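Local coordinates for septation protein imp2 (Schizosaccharomyces pombe, PDB 5C1F), which is required for normal septation and takes part in disassembly of the medial ring in fission yeast, and carries the phospholipid-binding F-BAR domain described here, at residues A80-D83 against N84-K87; D241-C244 against E245-R248. All coordinates share one frame; numbering follows the deposited sequence.

Both contacts are two-turn stretches of long helices of the F-BAR domain, contact 1 on helix 69-155 and contact 2 on helix 162-252, the next long helix along the chain. Their centres lie 11 Å apart, and the two helices run antiparallel there, so that residues far apart in sequence face each other. Glu81 joins them: its OE2 is 2.9 Å from NE of Arg246 in a salt bridge, while its CB packs on Ile247. Met85 adds an apolar touch on Ala243. Both contacts also reach the second subunit, and the Cys70-Cys254 disulfide ties the start of helix 69-155 to the chain just beyond helix 162-252.

Contact 1 of 2, residues A80-D83 against N84-K87; sequences AEVD and NMAK
The carbonyl oxygen of Ala80 takes two donors: the backbone N of Asn84 at 3.0 Å, and a water at 2.8 Å that also gives a weak bond to the Asn84 side-chain oxygen. The amide of Asn84 folds back along the helix because CG lies beside its own backbone N (chi1 -78°), and ND2 then meets OE1 of Glu81 at 3.0 Å in a nearly straight bond (175° at the hydrogen). The acceptor lies in the amide plane, but the donor reaches OE1 from above the carboxylate, the two flat groups being turned 61° from each other. Asparagine suits this place by offering a donor to the acid and an acceptor to the water and, weakly, to Lys87 NZ. Without the amide, as with an alanine here, Glu81 OE1 would probably lose this donor and the ammonium of Lys87 would be freer to swing.

Lys87 stretches out over Asp83: its CE rests 3.5 Å from OD2 of Asp83, while NZ stays 4.0 Å from that oxygen, too far for a salt bridge. The stronger partner of Asp83 is Arg60. On another side of the helix, the methyl of Met85 curls back to 3.5 Å from the Glu81 carbonyl oxygen and lies 4.3 Å from CG2 of Val82. Val82 and Met85 belong to the helical bundle of the F-BAR dimer: both pack on Met55 of helix 18-59, and they meet Phe229 and Ile233 of the second subunit respectively, while Glu81 turns toward Arg246 on helix 162-252.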
loop_
_atom_site.group_PDB
_atom_site.type_symbol
_atom_site.label_atom_id
_atom_site.label_comp_id
_atom_site.label_asym_id
_atom_site.label_seq_id
_atom_site.Cartn_x
_atom_site.Cartn_y
_atom_site.Cartn_z
ATOM N N ALA A 80 14.607 3.817 -8.024
ATOM C CA ALA A 80 14.904 2.392 -8.027
ATOM C C ALA A 80 14.444 1.728 -6.733
ATOM O O ALA A 80 14.023 0.572 -6.740
ATOM C CB ALA A 80 16.393 2.161 -8.235
ATOM N N GLU A 81 14.518 2.455 -5.622
ATOM C CA GLU A 81 14.147 1.874 -4.338
ATOM C C GLU A 81 12.639 1.903 -4.124
ATOM O O GLU A 81 12.092 1.050 -3.423
ATOM C CB GLU A 81 14.871 2.580 -3.185
ATOM C CG GLU A 81 16.370 2.273 -3.106
ATOM C CD GLU A 81 16.683 0.786 -2.914
ATOM O OE1 GLU A 81 15.764 0.001 -2.592
ATOM O OE2 GLU A 81 17.860 0.400 -3.083
ATOM N N VAL A 82 11.967 2.879 -4.731
ATOM C CA VAL A 82 10.508 2.889 -4.748
ATOM C C VAL A 82 10.027 1.700 -5.584
ATOM O O VAL A 82 9.014 1.068 -5.265
ATOM C CB VAL A 82 9.953 4.221 -5.304
ATOM C CG1 VAL A 82 8.491 4.088 -5.705
ATOM C CG2 VAL A 82 10.131 5.334 -4.280
ATOM N N ASP A 83 10.779 1.382 -6.636
ATOM C CA ASP A 83 10.495 0.215 -7.465
ATOM C C ASP A 83 10.693 -1.070 -6.666
ATOM O O ASP A 83 9.900 -2.006 -6.779
ATOM C CB ASP A 83 11.383 0.211 -8.711
ATOM C CG ASP A 83 10.882 -0.740 -9.787
ATOM O OD1 ASP A 83 9.691 -1.116 -9.755
ATOM O OD2 ASP A 83 11.682 -1.101 -10.675
ATOM N N ASN A 84 11.745 -1.113 -5.852
ATOM C CA ASN A 84 11.992 -2.271 -4.996
ATOM C C ASN A 84 10.873 -2.458 -3.979
ATOM O O ASN A 84 10.515 -3.579 -3.625
ATOM C CB ASN A 84 13.334 -2.142 -4.277
ATOM C CG ASN A 84 14.505 -2.478 -5.173
ATOM O OD1 ASN A 84 14.365 -3.239 -6.134
ATOM N ND2 ASN A 84 15.669 -1.917 -4.865
ATOM N N MET A 85 10.319 -1.348 -3.515
ATOM C CA MET A 85 9.195 -1.408 -2.598
ATOM C C MET A 85 7.955 -1.943 -3.316
ATOM O O MET A 85 7.198 -2.730 -2.751
ATOM C CB MET A 85 8.932 -0.033 -1.986
ATOM C CG MET A 85 9.978 0.372 -0.953
ATOM S SD MET A 85 9.619 1.938 -0.130
ATOM C CE MET A 85 10.906 2.980 -0.802
ATOM N N ALA A 86 7.769 -1.533 -4.567
ATOM C CA ALA A 86 6.670 -2.036 -5.387
ATOM C C ALA A 86 6.764 -3.548 -5.583
ATOM O O ALA A 86 5.784 -4.265 -5.391
ATOM C CB ALA A 86 6.647 -1.330 -6.740
ATOM N N LYS A 87 7.948 -4.021 -5.968
ATOM C CA LYS A 87 8.197 -5.448 -6.175
ATOM C C LYS A 87 7.876 -6.260 -4.928
ATOM O O LYS A 87 7.295 -7.344 -5.008
ATOM C CB LYS A 87 9.654 -5.696 -6.568
ATOM C CG LYS A 87 10.118 -4.977 -7.815
ATOM C CD LYS A 87 11.627 -5.112 -7.974
ATOM C CE LYS A 87 12.158 -4.230 -9.092
ATOM N NZ LYS A 87 13.642 -4.312 -9.202
HETATM O O HOH W 1 14.841 -1.287 -8.612
#

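Contact 2 of 2, residues D241-C244 against E245-R248; sequences DQAC and ERIR
Arg248, although buried, curls its guanidinium back over the carbonyl oxygen of Cys244, which sits 3.9 Å from the plane and over its centre, and presents its edge to two acids. A bend at chi3 (-81°) makes this return possible. In the guanidinium plane, NH2 gives Glu245 OE1 a straight bond of 3.0 Å, entering from above the carboxylate, and NE adds a weak one to OE2 of the same acid. Asp241, two helical turns before Arg248, adds a long salt bridge to the network, its OD1 3.9 Å from NH2 of Arg248. The positive group between them probably eases the repulsion of the two carboxylates. An arginine fits because its several N-H groups can serve different partners at once: NH1 also bonds to Thr230 and NH2 to Ser234 of the second subunit, where Ser234 binds Asp241 OD1 as well.

The network thus lies on the dimer-facing side of a long helix in the F-BAR domain, whose two subunits pair through their helical bundles. The small side chain of Cys244 stands beside the guanidinium, CB 3.9 Å from NH1 of Arg248, and packs on Ser234 of the second subunit.

Arg246 repeats the folding back on another side of the helix. One guanidinium face lies over the Gln242 carbonyl oxygen and CA of Ala243, both toward its rim, with NH2 3.7 Å from the Ala243 methyl, while NE is turned to Glu81. Ala243 keeps this surface low, so that Met85 can pack there. One turn on from Ala243, Ile247 brings CG1 to 3.4 Å from the Ala243 carbonyl oxygen and lays its branched side chain against Met78 of helix 69-155 and Thr230 of the second subunit.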
loop_
_atom_site.group_PDB
_atom_site.type_symbol
_atom_site.label_atom_id
_atom_site.label_comp_id
_atom_site.label_asym_id
_atom_site.label_seq_id
_atom_site.Cartn_x
_atom_site.Cartn_y
_atom_site.Cartn_z
ATOM N N ASP A 241 11.416 -0.597 4.850
ATOM C CA ASP A 241 12.308 0.162 5.716
ATOM C C ASP A 241 13.764 0.010 5.282
ATOM O O ASP A 241 14.547 0.958 5.381
ATOM C CB ASP A 241 12.154 -0.264 7.176
ATOM C CG ASP A 241 13.044 0.535 8.102
ATOM O OD1 ASP A 241 13.001 1.781 8.026
ATOM O OD2 ASP A 241 13.806 -0.075 8.880
ATOM N N GLN A 242 14.125 -1.181 4.802
ATOM C CA GLN A 242 15.478 -1.409 4.300
ATOM C C GLN A 242 15.721 -0.587 3.041
ATOM O O GLN A 242 16.818 -0.065 2.837
ATOM C CB GLN A 242 15.724 -2.893 4.014
ATOM C CG GLN A 242 15.841 -3.766 5.253
ATOM C CD GLN A 242 17.002 -3.371 6.146
ATOM O OE1 GLN A 242 18.165 -3.580 5.802
ATOM N NE2 GLN A 242 16.690 -2.797 7.303
ATOM N N ALA A 243 14.694 -0.466 2.204
ATOM C CA ALA A 243 14.794 0.332 0.987
ATOM C C ALA A 243 14.969 1.813 1.318
ATOM O O ALA A 243 15.760 2.513 0.679
ATOM C CB ALA A 243 13.567 0.123 0.110
ATOM N N CYS A 244 14.228 2.282 2.319
ATOM C CA CYS A 244 14.339 3.663 2.774
ATOM C C CYS A 244 15.728 3.948 3.313
ATOM O O CYS A 244 16.284 5.018 3.078
ATOM C CB CYS A 244 13.300 3.965 3.852
ATOM S SG CYS A 244 11.619 4.021 3.230
ATOM N N GLU A 245 16.278 2.980 4.040
ATOM C CA GLU A 245 17.590 3.136 4.645
ATOM C C GLU A 245 18.653 3.269 3.564
ATOM O O GLU A 245 19.599 4.044 3.704
ATOM C CB GLU A 245 17.904 1.957 5.565
ATOM C CG GLU A 245 18.996 2.251 6.580
ATOM C CD GLU A 245 18.563 3.263 7.626
ATOM O OE1 GLU A 245 17.567 2.998 8.337
ATOM O OE2 GLU A 245 19.213 4.323 7.737
ATOM N N ARG A 246 18.488 2.525 2.474
ATOM C CA ARG A 246 19.436 2.600 1.368
ATOM C C ARG A 246 19.366 3.964 0.672
ATOM O O ARG A 246 20.387 4.486 0.221
ATOM C CB ARG A 246 19.193 1.463 0.369
ATOM C CG ARG A 246 19.571 0.085 0.919
ATOM C CD ARG A 246 19.587 -1.007 -0.154
ATOM N NE ARG A 246 18.264 -1.274 -0.714
ATOM C CZ ARG A 246 17.397 -2.151 -0.214
ATOM N NH1 ARG A 246 17.706 -2.850 0.870
ATOM N NH2 ARG A 246 16.218 -2.323 -0.797
ATOM N N ILE A 247 18.173 4.552 0.605
ATOM C CA ILE A 247 18.029 5.896 0.052
ATOM C C ILE A 247 18.792 6.895 0.920
ATOM O O ILE A 247 19.549 7.722 0.412
ATOM C CB ILE A 247 16.551 6.331 -0.053
ATOM C CG1 ILE A 247 15.788 5.410 -1.005
ATOM C CG2 ILE A 247 16.457 7.770 -0.530
ATOM C CD1 ILE A 247 14.290 5.650 -1.041
ATOM N N ARG A 248 18.607 6.791 2.233
ATOM C CA ARG A 248 19.287 7.673 3.178
ATOM C C ARG A 248 20.803 7.525 3.125
ATOM O O ARG A 248 21.522 8.510 3.237
ATOM C CB ARG A 248 18.794 7.415 4.603
ATOM C CG ARG A 248 17.356 7.828 4.829
ATOM C CD ARG A 248 17.018 7.878 6.306
ATOM N NE ARG A 248 16.726 6.560 6.856
ATOM C CZ ARG A 248 15.515 6.012 6.865
ATOM N NH1 ARG A 248 14.485 6.671 6.346
ATOM N NH2 ARG A 248 15.331 4.809 7.392
#